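Local coordinates for protein probable endonuclease 4 (Thermotoga maritima, PDB 4HNO) that probably cleaves DNA phosphodiester bonds at apurinic or apyrimidinic sites during repair, leaving a 3'-hydroxyl and a 5'-terminal sugar phosphate, at residues N38-W42 against G74-N78; T53-R57 against K103-R107; L94-E99 against E134-T139. All blocks are in the same frame, centred on the assembly; numbering follows the deposited sequence. Where two conformers were deposited one is given.

Contact 1 of 3, residues N38-W42 against G74-N78; sequences NARSW and GYLIN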
ATOM      1  N   ASN A  38      14.291   9.271  -1.833  1.00 15.30           N
ATOM      2  CA  ASN A  38      15.220   8.181  -2.086  1.00 20.20           C
ATOM      3  C   ASN A  38      16.313   8.143  -1.021  1.00 20.92           C
ATOM      4  O   ASN A  38      17.466   7.808  -1.306  1.00 22.83           O
ATOM      5  CB  ASN A  38      15.843   8.347  -3.466  1.00 28.50           C
ATOM      6  CG  ASN A  38      16.932   9.400  -3.486  1.00 40.34           C
ATOM      7  OD1 ASN A  38      16.718  10.540  -3.066  1.00 40.84           O
ATOM      8  ND2 ASN A  38      18.119   9.014  -3.946  1.00 45.37           N
ATOM      9  N   ALA A  39      15.964   8.500   0.204  1.00 21.35           N
ATOM     10  CA  ALA A  39      16.953   8.519   1.278  1.00 23.12           C
ATOM     11  C   ALA A  39      17.487   7.120   1.603  1.00 23.14           C
ATOM     12  O   ALA A  39      16.752   6.144   1.595  1.00 28.01           O
ATOM     13  CB  ALA A  39      16.357   9.166   2.520  1.00 25.47           C
ATOM     14  N   ARG A  40      18.768   7.029   1.925  1.00 22.69           N
ATOM     15  CA  ARG A  40      19.343   5.753   2.321  1.00 24.18           C
ATOM     16  C   ARG A  40      19.573   5.694   3.801  1.00 19.59           C
ATOM     17  O   ARG A  40      20.150   4.728   4.297  1.00 22.73           O
ATOM     18  CB  ARG A  40      20.643   5.520   1.594  1.00 27.60           C
ATOM     19  CG  ARG A  40      20.394   5.004   0.222  1.00 24.23           C
ATOM     20  CD  ARG A  40      21.469   5.470  -0.691  1.00 17.68           C
ATOM     21  NE  ARG A  40      22.725   4.770  -0.468  1.00 14.73           N
ATOM     22  CZ  ARG A  40      23.793   4.930  -1.240  1.00 13.24           C
ATOM     23  NH1 ARG A  40      23.751   5.788  -2.253  1.00 14.23           N
ATOM     24  NH2 ARG A  40      24.901   4.231  -1.017  1.00 12.59           N
ATOM     25  N   SER A  41      19.173   6.732   4.508  1.00 17.18           N
ATOM     26  CA  SER A  41      19.326   6.730   5.957  1.00 14.24           C
ATOM     27  C   SER A  41      18.150   7.507   6.554  1.00 12.33           C
ATOM     28  O   SER A  41      17.054   7.541   5.980  1.00 13.99           O
ATOM     29  CB  SER A  41      20.722   7.252   6.393  1.00 14.06           C
ATOM     30  OG  SER A  41      20.963   7.161   7.809  1.00 13.75           O
ATOM     31  N   TRP A  42      18.386   8.089   7.713  1.00 10.66           N
ATOM     32  CA  TRP A  42      17.309   8.521   8.557  1.00  9.84           C
ATOM     33  C   TRP A  42      16.836   9.952   8.312  1.00  9.91           C
ATOM     34  O   TRP A  42      15.921  10.399   8.988  1.00 13.12           O
ATOM     35  CB  TRP A  42      17.739   8.335   9.998  1.00 10.92           C
ATOM     36  CG  TRP A  42      17.886   6.905  10.388  1.00 10.46           C
ATOM     37  CD1 TRP A  42      19.031   6.256  10.735  1.00 12.61           C
ATOM     38  CD2 TRP A  42      16.833   5.950  10.481  1.00  9.75           C
ATOM     39  NE1 TRP A  42      18.749   4.967  11.057  1.00 12.18           N
ATOM     40  CE2 TRP A  42      17.403   4.753  10.915  1.00 10.78           C
ATOM     41  CE3 TRP A  42      15.451   6.006  10.266  1.00 10.58           C
ATOM     42  CZ2 TRP A  42      16.649   3.601  11.120  1.00 13.35           C
ATOM     43  CZ3 TRP A  42      14.710   4.871  10.473  1.00 12.97           C
ATOM     44  CH2 TRP A  42      15.307   3.683  10.906  1.00 14.38           C
ATOM     45  N   GLY A  74       9.229   4.558   3.535  1.00 11.00           N
ATOM     46  CA  GLY A  74      10.509   3.934   3.298  1.00 12.11           C
ATOM     47  C   GLY A  74      10.745   2.670   4.084  1.00 12.89           C
ATOM     48  O   GLY A  74      10.253   2.479   5.201  1.00 14.19           O
ATOM     49  N   TYR A  75      11.620   1.872   3.473  0.54 28.64           N
ATOM     50  CA  TYR A  75      12.012   0.535   3.909  0.54 31.40           C
ATOM     51  C   TYR A  75      12.647   0.432   5.307  0.54 30.67           C
ATOM     52  O   TYR A  75      12.627  -0.629   5.925  0.54 30.12           O
ATOM     53  CB  TYR A  75      12.909  -0.105   2.819  0.54 23.45           C
ATOM     54  CG  TYR A  75      14.357   0.362   2.649  0.54 20.65           C
ATOM     55  CD1 TYR A  75      15.403  -0.524   2.885  0.54 20.14           C
ATOM     56  CD2 TYR A  75      14.688   1.642   2.180  0.54 20.05           C
ATOM     57  CE1 TYR A  75      16.727  -0.155   2.706  0.54 19.83           C
ATOM     58  CE2 TYR A  75      16.027   2.022   2.001  0.54 19.79           C
ATOM     59  CZ  TYR A  75      17.034   1.118   2.269  0.54 19.47           C
ATOM     60  OH  TYR A  75      18.353   1.478   2.088  0.54 20.07           O
ATOM     61  N   LEU A  76      13.182   1.540   5.796  1.00 17.05           N
ATOM     62  CA  LEU A  76      13.914   1.603   7.085  1.00 16.16           C
ATOM     63  C   LEU A  76      13.017   1.762   8.302  1.00 12.33           C
ATOM     64  O   LEU A  76      13.379   1.370   9.401  1.00 12.63           O
ATOM     65  CB  LEU A  76      14.875   2.812   7.098  1.00 22.44           C
ATOM     66  CG  LEU A  76      15.931   2.969   6.023  1.00 31.50           C
ATOM     67  CD1 LEU A  76      16.948   3.991   6.500  1.00 37.42           C
ATOM     68  CD2 LEU A  76      16.558   1.640   5.718  1.00 33.93           C
ATOM     69  N   ILE A  77      11.900   2.446   8.128  1.00 10.84           N
ATOM     70  CA  ILE A  77      11.067   2.793   9.262  1.00 10.67           C
ATOM     71  C   ILE A  77      10.481   1.529   9.885  1.00 10.15           C
ATOM     72  O   ILE A  77       9.944   0.670   9.187  1.00 13.44           O
ATOM     73  CB  ILE A  77       9.985   3.755   8.795  1.00 10.94           C
ATOM     74  CG1 ILE A  77      10.610   5.124   8.483  1.00 12.05           C
ATOM     75  CG2 ILE A  77       8.834   3.859   9.802  1.00 11.57           C
ATOM     76  CD1 ILE A  77       9.718   6.004   7.649  1.00 13.67           C
ATOM     77  N   ASN A  78      10.617   1.415  11.194  1.00  8.70           N
ATOM     78  CA  ASN A  78      10.110   0.257  11.912  1.00  8.54           C
ATOM     79  C   ASN A  78       9.644   0.687  13.291  1.00  8.25           C
ATOM     80  O   ASN A  78      10.401   0.682  14.259  1.00  8.81           O
ATOM     81  CB  ASN A  78      11.167  -0.827  12.021  1.00  9.21           C
ATOM     82  CG  ASN A  78      10.641  -2.038  12.733  1.00  8.44           C
ATOM     83  OD1 ASN A  78       9.448  -2.126  13.033  1.00  8.81           O
ATOM     84  ND2 ASN A  78      11.523  -2.979  13.053  1.00  9.51           N
TER

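Contact 2 of 3, residues T53-R57 against K103-R107; sequences TKFKR and KLGIR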
ATOM      1  N   THR A  53       5.151  22.341  -6.907  1.00  9.56           N
ATOM      2  CA  THR A  53       4.229  23.034  -7.795  1.00 10.59           C
ATOM      3  C   THR A  53       4.128  22.320  -9.132  1.00  9.15           C
ATOM      4  O   THR A  53       3.049  22.146  -9.675  1.00  9.49           O
ATOM      5  CB  THR A  53       4.695  24.470  -7.978  1.00 12.40           C
ATOM      6  OG1 THR A  53       4.632  25.125  -6.708  1.00 15.39           O
ATOM      7  CG2 THR A  53       3.838  25.201  -8.985  1.00 15.04           C
ATOM      8  N   LYS A  54       5.263  21.900  -9.681  1.00 10.00           N
ATOM      9  CA  LYS A  54       5.252  21.230 -10.976  1.00 10.40           C
ATOM     10  C   LYS A  54       4.477  19.907 -10.884  1.00  9.53           C
ATOM     11  O   LYS A  54       3.761  19.536 -11.799  1.00 10.39           O
ATOM     12  CB  LYS A  54       6.673  21.012 -11.486  0.70 11.24           C
ATOM     13  CG  LYS A  54       6.701  20.634 -12.939  0.70 18.20           C
ATOM     14  CD  LYS A  54       8.092  20.752 -13.533  0.70 34.64           C
ATOM     15  CE  LYS A  54       8.105  20.308 -14.989  0.70 46.99           C
ATOM     16  NZ  LYS A  54       9.472  20.352 -15.575  0.70 56.25           N
ATOM     17  N   PHE A  55       4.675  19.186  -9.786  1.00  9.35           N
ATOM     18  CA  PHE A  55       3.920  17.957  -9.563  1.00  9.11           C
ATOM     19  C   PHE A  55       2.418  18.223  -9.564  1.00  8.94           C
ATOM     20  O   PHE A  55       1.658  17.536 -10.245  1.00  9.50           O
ATOM     21  CB  PHE A  55       4.371  17.308  -8.255  1.00  9.65           C
ATOM     22  CG  PHE A  55       3.526  16.136  -7.843  1.00  9.65           C
ATOM     23  CD1 PHE A  55       3.584  14.942  -8.536  1.00 10.54           C
ATOM     24  CD2 PHE A  55       2.669  16.235  -6.777  1.00  9.35           C
ATOM     25  CE1 PHE A  55       2.807  13.869  -8.160  1.00 11.44           C
ATOM     26  CE2 PHE A  55       1.887  15.169  -6.400  1.00 10.40           C
ATOM     27  CZ  PHE A  55       1.952  13.998  -7.086  1.00 11.10           C
ATOM     28  N   LYS A  56       1.993  19.232  -8.811  1.00  9.21           N
ATOM     29  CA  LYS A  56       0.578  19.558  -8.765  1.00  8.96           C
ATOM     30  C   LYS A  56       0.067  19.986 -10.143  1.00  9.14           C
ATOM     31  O   LYS A  56      -1.062  19.659 -10.520  1.00  9.67           O
ATOM     32  CB  LYS A  56       0.306  20.656  -7.750  1.00  9.28           C
ATOM     33  CG  LYS A  56       0.519  20.185  -6.323  1.00 10.01           C
ATOM     34  CD  LYS A  56       0.479  21.329  -5.355  1.00 11.10           C
ATOM     35  CE  LYS A  56       0.678  20.827  -3.934  1.00 11.83           C
ATOM     36  NZ  LYS A  56       0.709  21.957  -3.016  1.00 15.21           N
ATOM     37  N   ARG A  57       0.878  20.717 -10.893  1.00  9.38           N
ATOM     38  CA  ARG A  57       0.486  21.165 -12.221  1.00  9.48           C
ATOM     39  C   ARG A  57       0.238  19.962 -13.133  1.00  9.32           C
ATOM     40  O   ARG A  57      -0.741  19.912 -13.860  1.00 10.31           O
ATOM     41  CB  ARG A  57       1.562  22.075 -12.786  0.62  9.72           C
ATOM     42  CG  ARG A  57       1.128  22.760 -14.047  0.62 11.70           C
ATOM     43  CD  ARG A  57       2.075  23.799 -14.484  0.62 14.11           C
ATOM     44  NE  ARG A  57       3.386  23.295 -14.873  0.62 19.63           N
ATOM     45  CZ  ARG A  57       4.540  23.659 -14.316  0.62 28.75           C
ATOM     46  NH1 ARG A  57       4.568  24.473 -13.265  0.62 41.14           N
ATOM     47  NH2 ARG A  57       5.680  23.170 -14.783  0.62 34.86           N
ATOM     48  N   LYS A 103       3.282  18.457   1.459  1.00  8.62           N
ATOM     49  CA  LYS A 103       3.793  19.454   0.524  1.00  8.77           C
ATOM     50  C   LYS A 103       3.393  19.136  -0.920  1.00  8.64           C
ATOM     51  O   LYS A 103       3.094  20.044  -1.693  1.00  9.42           O
ATOM     52  CB  LYS A 103       5.301  19.604   0.675  1.00  9.17           C
ATOM     53  CG  LYS A 103       5.832  20.784  -0.114  1.00 10.36           C
ATOM     54  CD  LYS A 103       7.253  21.151   0.214  1.00 10.28           C
ATOM     55  CE  LYS A 103       7.677  22.368  -0.612  1.00 11.07           C
ATOM     56  NZ  LYS A 103       9.038  22.827  -0.293  1.00 11.79           N
ATOM     57  N   LEU A 104       3.409  17.852  -1.277  1.00  8.26           N
ATOM     58  CA  LEU A 104       2.991  17.412  -2.601  1.00  8.56           C
ATOM     59  C   LEU A 104       1.476  17.422  -2.809  1.00  8.48           C
ATOM     60  O   LEU A 104       1.027  17.394  -3.953  1.00 10.19           O
ATOM     61  CB  LEU A 104       3.508  15.998  -2.879  1.00  8.43           C
ATOM     62  CG  LEU A 104       5.017  15.846  -2.995  1.00  8.80           C
ATOM     63  CD1 LEU A 104       5.382  14.374  -3.125  1.00 10.71           C
ATOM     64  CD2 LEU A 104       5.590  16.650  -4.158  1.00 10.51           C
ATOM     65  N   GLY A 105       0.716  17.409  -1.720  1.00  8.66           N
ATOM     66  CA  GLY A 105      -0.715  17.244  -1.768  1.00  9.34           C
ATOM     67  C   GLY A 105      -1.189  15.786  -1.667  1.00  9.02           C
ATOM     68  O   GLY A 105      -2.380  15.528  -1.724  1.00 10.19           O
ATOM     69  N   ILE A 106      -0.268  14.855  -1.522  1.00  8.74           N
ATOM     70  CA  ILE A 106      -0.626  13.446  -1.405  1.00  9.16           C
ATOM     71  C   ILE A 106      -1.339  13.225  -0.069  1.00  8.48           C
ATOM     72  O   ILE A 106      -0.907  13.699   0.984  1.00  9.08           O
ATOM     73  CB  ILE A 106       0.639  12.569  -1.542  1.00  9.20           C
ATOM     74  CG1 ILE A 106       1.235  12.657  -2.946  0.79 11.10           C
ATOM     75  CG2 ILE A 106       0.372  11.138  -1.140  1.00  9.48           C
ATOM     76  CD1 ILE A 106       0.486  11.895  -3.985  0.79 21.67           C
ATOM     77  N   ARG A 107      -2.416  12.461  -0.148  1.00  8.51           N
ATOM     78  CA  ARG A 107      -3.342  12.310   0.948  1.00  9.32           C
ATOM     79  C   ARG A 107      -3.082  11.087   1.841  1.00  7.96           C
ATOM     80  O   ARG A 107      -3.623  10.997   2.932  1.00  8.84           O
ATOM     81  CB  ARG A 107      -4.751  12.235   0.363  1.00  9.78           C
ATOM     82  CG  ARG A 107      -5.154  13.522  -0.315  1.00 10.95           C
ATOM     83  CD  ARG A 107      -6.535  13.440  -0.922  1.00 12.62           C
ATOM     84  NE  ARG A 107      -6.843  14.711  -1.579  1.00 14.18           N
ATOM     85  CZ  ARG A 107      -7.924  14.934  -2.306  1.00 16.16           C
ATOM     86  NH1 ARG A 107      -8.814  13.971  -2.488  1.00 17.77           N
ATOM     87  NH2 ARG A 107      -8.110  16.115  -2.874  1.00 19.00           N
TER
HETATM   88  O   HOH W   1       2.701  22.742  -0.917  0.77 12.46           O

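Contact 3 of 3, residues L94-E99 against E134-T139; sequences LKKEVE and EVLNNT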
ATOM      1  N   LEU A  94       9.184   9.213   9.754  1.00  7.83           N
ATOM      2  CA  LEU A  94       7.786   9.116   9.340  1.00  7.83           C
ATOM      3  C   LEU A  94       7.100  10.482   9.400  1.00  7.92           C
ATOM      4  O   LEU A  94       6.310  10.800   8.512  1.00  8.12           O
ATOM      5  CB  LEU A  94       7.075   8.071  10.190  1.00  8.89           C
ATOM      6  CG  LEU A  94       5.691   7.666   9.705  1.00  9.37           C
ATOM      7  CD1 LEU A  94       5.691   7.139   8.309  1.00 11.84           C
ATOM      8  CD2 LEU A  94       5.110   6.612  10.646  1.00 11.54           C
ATOM      9  N   LYS A  95       7.411  11.298  10.407  1.00  8.03           N
ATOM     10  CA  LYS A  95       6.888  12.660  10.429  1.00  8.22           C
ATOM     11  C   LYS A  95       7.319  13.417   9.175  1.00  7.54           C
ATOM     12  O   LYS A  95       6.521  14.127   8.565  1.00  8.51           O
ATOM     13  CB  LYS A  95       7.358  13.439  11.657  1.00  9.03           C
ATOM     14  CG  LYS A  95       6.779  13.055  12.997  1.00 10.52           C
ATOM     15  CD  LYS A  95       7.467  13.788  14.158  1.00 10.91           C
ATOM     16  CE  LYS A  95       6.990  13.322  15.496  1.00 11.18           C
ATOM     17  NZ  LYS A  95       7.812  13.917  16.574  1.00 12.86           N
ATOM     18  N   LYS A  96       8.596  13.298   8.812  1.00  7.55           N
ATOM     19  CA  LYS A  96       9.080  13.935   7.594  1.00  7.35           C
ATOM     20  C   LYS A  96       8.346  13.408   6.353  1.00  7.04           C
ATOM     21  O   LYS A  96       7.973  14.182   5.488  1.00  7.47           O
ATOM     22  CB  LYS A  96      10.596  13.751   7.480  1.00  7.72           C
ATOM     23  CG  LYS A  96      11.186  14.098   6.127  1.00  8.29           C
ATOM     24  CD  LYS A  96      10.916  15.488   5.573  1.00  9.22           C
ATOM     25  CE  LYS A  96      11.440  16.625   6.413  1.00  9.40           C
ATOM     26  NZ  LYS A  96      12.913  16.540   6.575  1.00  9.30           N
ATOM     27  N   GLU A  97       8.116  12.094   6.284  1.00  7.04           N
ATOM     28  CA  GLU A  97       7.374  11.574   5.139  1.00  7.22           C
ATOM     29  C   GLU A  97       5.960  12.136   5.081  1.00  7.06           C
ATOM     30  O   GLU A  97       5.471  12.430   3.991  1.00  7.34           O
ATOM     31  CB  GLU A  97       7.347  10.049   5.188  1.00  7.55           C
ATOM     32  CG  GLU A  97       8.694   9.416   4.948  1.00  7.91           C
ATOM     33  CD  GLU A  97       8.602   7.870   4.936  1.00  9.80           C
ATOM     34  OE1 GLU A  97       9.512   7.229   4.396  1.00 10.47           O
ATOM     35  OE2 GLU A  97       7.603   7.347   5.493  1.00 10.74           O
ATOM     36  N   VAL A  98       5.306  12.285   6.224  1.00  7.33           N
ATOM     37  CA  VAL A  98       3.997  12.937   6.239  1.00  7.54           C
ATOM     38  C   VAL A  98       4.097  14.351   5.689  1.00  7.83           C
ATOM     39  O   VAL A  98       3.254  14.783   4.908  1.00  8.28           O
ATOM     40  CB  VAL A  98       3.391  12.913   7.659  1.00  8.26           C
ATOM     41  CG1 VAL A  98       2.192  13.852   7.751  1.00  9.31           C
ATOM     42  CG2 VAL A  98       3.003  11.490   8.040  1.00  9.21           C
ATOM     43  N   GLU A  99       5.134  15.085   6.089  1.00  7.85           N
ATOM     44  CA  GLU A  99       5.293  16.430   5.606  1.00  8.55           C
ATOM     45  C   GLU A  99       5.626  16.489   4.117  1.00  7.85           C
ATOM     46  O   GLU A  99       5.200  17.430   3.437  1.00  8.36           O
ATOM     47  CB  GLU A  99       6.267  17.173   6.492  1.00 10.88           C
ATOM     48  CG  GLU A  99       5.649  17.387   7.923  1.00 13.09           C
ATOM     49  CD  GLU A  99       4.312  18.201   7.912  1.00 14.22           C
ATOM     50  OE1 GLU A  99       4.302  19.313   7.335  1.00 15.33           O
ATOM     51  OE2 GLU A  99       3.281  17.747   8.444  1.00 19.59           O
ATOM     52  N   GLU A 134       2.667   9.685  18.009  1.00  8.27           N
ATOM     53  CA  GLU A 134       3.615  10.783  17.935  0.75  8.47           C
ATOM     54  C   GLU A 134       3.585  11.429  16.554  1.00  8.42           C
ATOM     55  O   GLU A 134       3.679  12.652  16.432  1.00  9.98           O
ATOM     56  CB  GLU A 134       5.033  10.321  18.260  0.75  9.24           C
ATOM     57  CG  GLU A 134       5.215   9.986  19.692  0.75 11.26           C
ATOM     58  CD  GLU A 134       4.762  11.117  20.597  0.75 19.98           C
ATOM     59  OE1 GLU A 134       5.264  12.251  20.421  0.75 16.85           O
ATOM     60  OE2 GLU A 134       3.877  10.893  21.454  0.75 31.80           O
ATOM     61  N   VAL A 135       3.449  10.632  15.506  1.00  7.78           N
ATOM     62  CA  VAL A 135       3.407  11.183  14.160  1.00  7.71           C
ATOM     63  C   VAL A 135       2.101  11.928  13.905  1.00  7.68           C
ATOM     64  O   VAL A 135       2.103  13.086  13.474  1.00  8.23           O
ATOM     65  CB  VAL A 135       3.632  10.085  13.122  1.00  8.19           C
ATOM     66  CG1 VAL A 135       3.431  10.593  11.711  1.00  8.92           C
ATOM     67  CG2 VAL A 135       5.023   9.463  13.294  1.00  9.40           C
ATOM     68  N   LEU A 136       0.980  11.256  14.144  1.00  7.53           N
ATOM     69  CA  LEU A 136      -0.318  11.844  13.823  1.00  7.34           C
ATOM     70  C   LEU A 136      -0.605  13.064  14.686  1.00  7.61           C
ATOM     71  O   LEU A 136      -1.175  14.039  14.204  1.00  8.29           O
ATOM     72  CB  LEU A 136      -1.412  10.796  13.951  1.00  8.16           C
ATOM     73  CG  LEU A 136      -1.337   9.685  12.902  1.00  8.73           C
ATOM     74  CD1 LEU A 136      -2.334   8.600  13.261  1.00 10.45           C
ATOM     75  CD2 LEU A 136      -1.568  10.201  11.493  1.00  9.92           C
ATOM     76  N   ASN A 137      -0.234  13.018  15.964  1.00  8.13           N
ATOM     77  CA  ASN A 137      -0.545  14.108  16.862  1.00  8.76           C
ATOM     78  C   ASN A 137       0.349  15.320  16.662  1.00  9.32           C
ATOM     79  O   ASN A 137       0.145  16.334  17.327  1.00 11.95           O
ATOM     80  CB  ASN A 137      -0.496  13.657  18.332  1.00  9.43           C
ATOM     81  CG  ASN A 137      -1.596  12.664  18.702  1.00  9.56           C
ATOM     82  OD1 ASN A 137      -2.653  12.575  18.062  1.00 10.54           O
ATOM     83  ND2 ASN A 137      -1.372  11.940  19.780  1.00 10.56           N
ATOM     84  N   ASN A 138       1.300  15.246  15.736  1.00  8.70           N
ATOM     85  CA  ASN A 138       2.187  16.352  15.419  1.00  8.94           C
ATOM     86  C   ASN A 138       2.165  16.718  13.938  1.00  9.01           C
ATOM     87  O   ASN A 138       3.035  17.441  13.470  1.00 10.77           O
ATOM     88  CB  ASN A 138       3.609  16.059  15.899  1.00  9.90           C
ATOM     89  CG  ASN A 138       3.709  16.123  17.387  1.00 11.12           C
ATOM     90  OD1 ASN A 138       3.667  17.207  17.970  1.00 13.43           O
ATOM     91  ND2 ASN A 138       3.800  14.979  18.023  1.00 12.13           N
ATOM     92  N   THR A 139       1.140  16.242  13.227  1.00  8.19           N
ATOM     93  CA  THR A 139       0.940  16.541  11.822  1.00  8.36           C
ATOM     94  C   THR A 139      -0.567  16.690  11.590  1.00  8.25           C
ATOM     95  O   THR A 139      -1.372  16.363  12.457  1.00  8.69           O
ATOM     96  CB  THR A 139       1.465  15.427  10.920  1.00  8.74           C
ATOM     97  OG1 THR A 139       0.787  14.209  11.211  1.00  8.36           O
ATOM     98  CG2 THR A 139       2.975  15.241  11.038  1.00  9.48           C
TER

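Contact 1 of 3, residues N38-W42 against G74-N78
Leu-76 of 74-78 reaches toward 38-42, and its atoms meet different surfaces. Its CB sits over the face of the Trp-42 six-membered ring, 4.3 Å from the centroid and 28° off the normal, a CH-pi contact. The same ring turns its CH2 atom toward the backbone, 3.4 Å from Leu-76 O. With CG set beside the backbone N and opposite the carbonyl carbon (chi1 -57°), the side chain is sent on past the ring, and its branches then part. CD1 comes to lie on the main chain of 38-42, 3.6 Å from Ser-41 O and 4.0 Å from Arg-40 O. CD2 goes the other way, 3.4 Å above the plane of the Tyr-75 ring and over its centre. That phenol in turn presents an edge to Ala-39 O. No hydrogen bond joins the segments; the contact is one of packing, with Leu-76 at its middle, Trp-42 across from it and Tyr-75 of its own loop behind. Trp-42 also packs on Lys-89 and Ser-90 of helix 84-104. Both loops follow parallel strands, 31-34 and 69-72, as at the metal-bearing mouth of a TIM barrel; the Tyr-75 side chain is about 9 Å from a bound zinc ion.

Contact 2 of 3, residues T53-R57 against K103-R107
The Phe-55 ring presents its edge to the end of the neighbouring helix: Leu-104 O lies in the ring plane, 3.4 Å from CE2. Leu-104 CD2 comes within 3.9 Å of Phe-55 CD2, and Ile-106 CD1 comes to Phe-55 CZ at 4.0 Å, both side chains crossing the phenylalanine at about a right angle. The ring is swung this way because CG lies opposite the backbone N (chi1 172°). Leu-104 O is buried here without a hydrogen-bond partner in the model; across the contact it meets carbon, the ring edge and Lys-56 CE at 3.5 Å. These are two adjacent helices of the TIM barrel's outer layer, 49-61 and 84-104, with strand 69-72 between them in sequence; Ile-106 continues inward onto Ala-69 and Cys-71 of that strand. Gly-105, the residue at which the chain leaves the helix, has positive phi (91°); a CB here would run into Leu-104 O and lie close to Lys-56 CE, which suits a residue without one. Nearer the surface, Lys-56 runs out extended beyond CG and brings NZ 3.3 Å from Lys-103 O, a weak hydrogen bond. A water reinforces it, accepting from Lys-56 NZ at 3.0 Å and donating to Lys-103 O at 2.8 Å. An ammonium beside the carbonyl end of a helix should be electrostatically favourable. The amine of Lys-103 is occupied by Pro-47 O and a salt bridge to Asp-49.

Contact 3 of 3, residues L94-E99 against E134-T139
Val-135 wedges its two methyls between Leu-94 and Val-98, one turn apart on helix 84-104. Its CG2 packs 3.9 Å from Leu-94 CD2, and its CG1 lies 3.8 Å from Val-98 CG2. The other methyl of Val-98 meets Thr-139 tip to tip, CG1 to CB at 3.6 Å, and beneath this apolar seam Leu-94 and Val-98 rest on Leu-109 of strand 108-115, while Val-135 rests on Ile-144 of strand 143-147. The aliphatic chain of Lys-95 belongs to the packed part too, its CG on Val-135 CG2 and its CE 3.5 Å from Glu-134 O. The outer, more exposed side is of another character. Lys-95 NZ pairs with Glu-92 and stays 4.9 Å from Glu-134 OE1. Glu-99 bends at chi2 and runs antiparallel alongside Thr-139, so that OE2 comes to the carbon side of Thr-139, 3.6 Å from CG2. The side chains of Asn-138 and Thr-139 turn instead to the backbone of their own segment. Asn-138 ND2 donates to a lone pair of Glu-134 O at 2.8 Å, nearly straight (172°). Thr-139 OG1, placed between the backbone N and the carbonyl carbon (chi1 60°), donates to Val-135 O at 2.8 Å from above the carbonyl plane, with Asn-138 N arriving from the opposite face; Arg-175 adds another hydrogen bond to the hydroxyl. With the carbonyls of Glu-134 and Val-135 satisfied within their own segment and no hydrogen bond crossing, the two segments are held together by van der Waals packing, supplemented by the aliphatic parts of charged side chains.

Overall arrangement
All three contacts involve helix 84-104 or the loop leading into it, within one TIM barrel. Along the chain, contact 1 closes before contact 3 opens, whereas contact 2 crosses both. Contact 1 joins loops after strands 31-34 and 69-72; contacts 2 and 3 pack helix 84-104 against its neighbours 49-61 and 121-136. Centres of contacts 1 and 2 lie about 22 Å apart, of contacts 1 and 3 about 15 Å, of contacts 2 and 3 about 18 Å. Contacts 1 and 3 touch where Glu-97 OE1 lies 2.8 Å from Gly-74 N, a probable hydrogen bond. One helix thus links packing of the outer layer to a loop beside the metal site, just past the zinc ligand His-72.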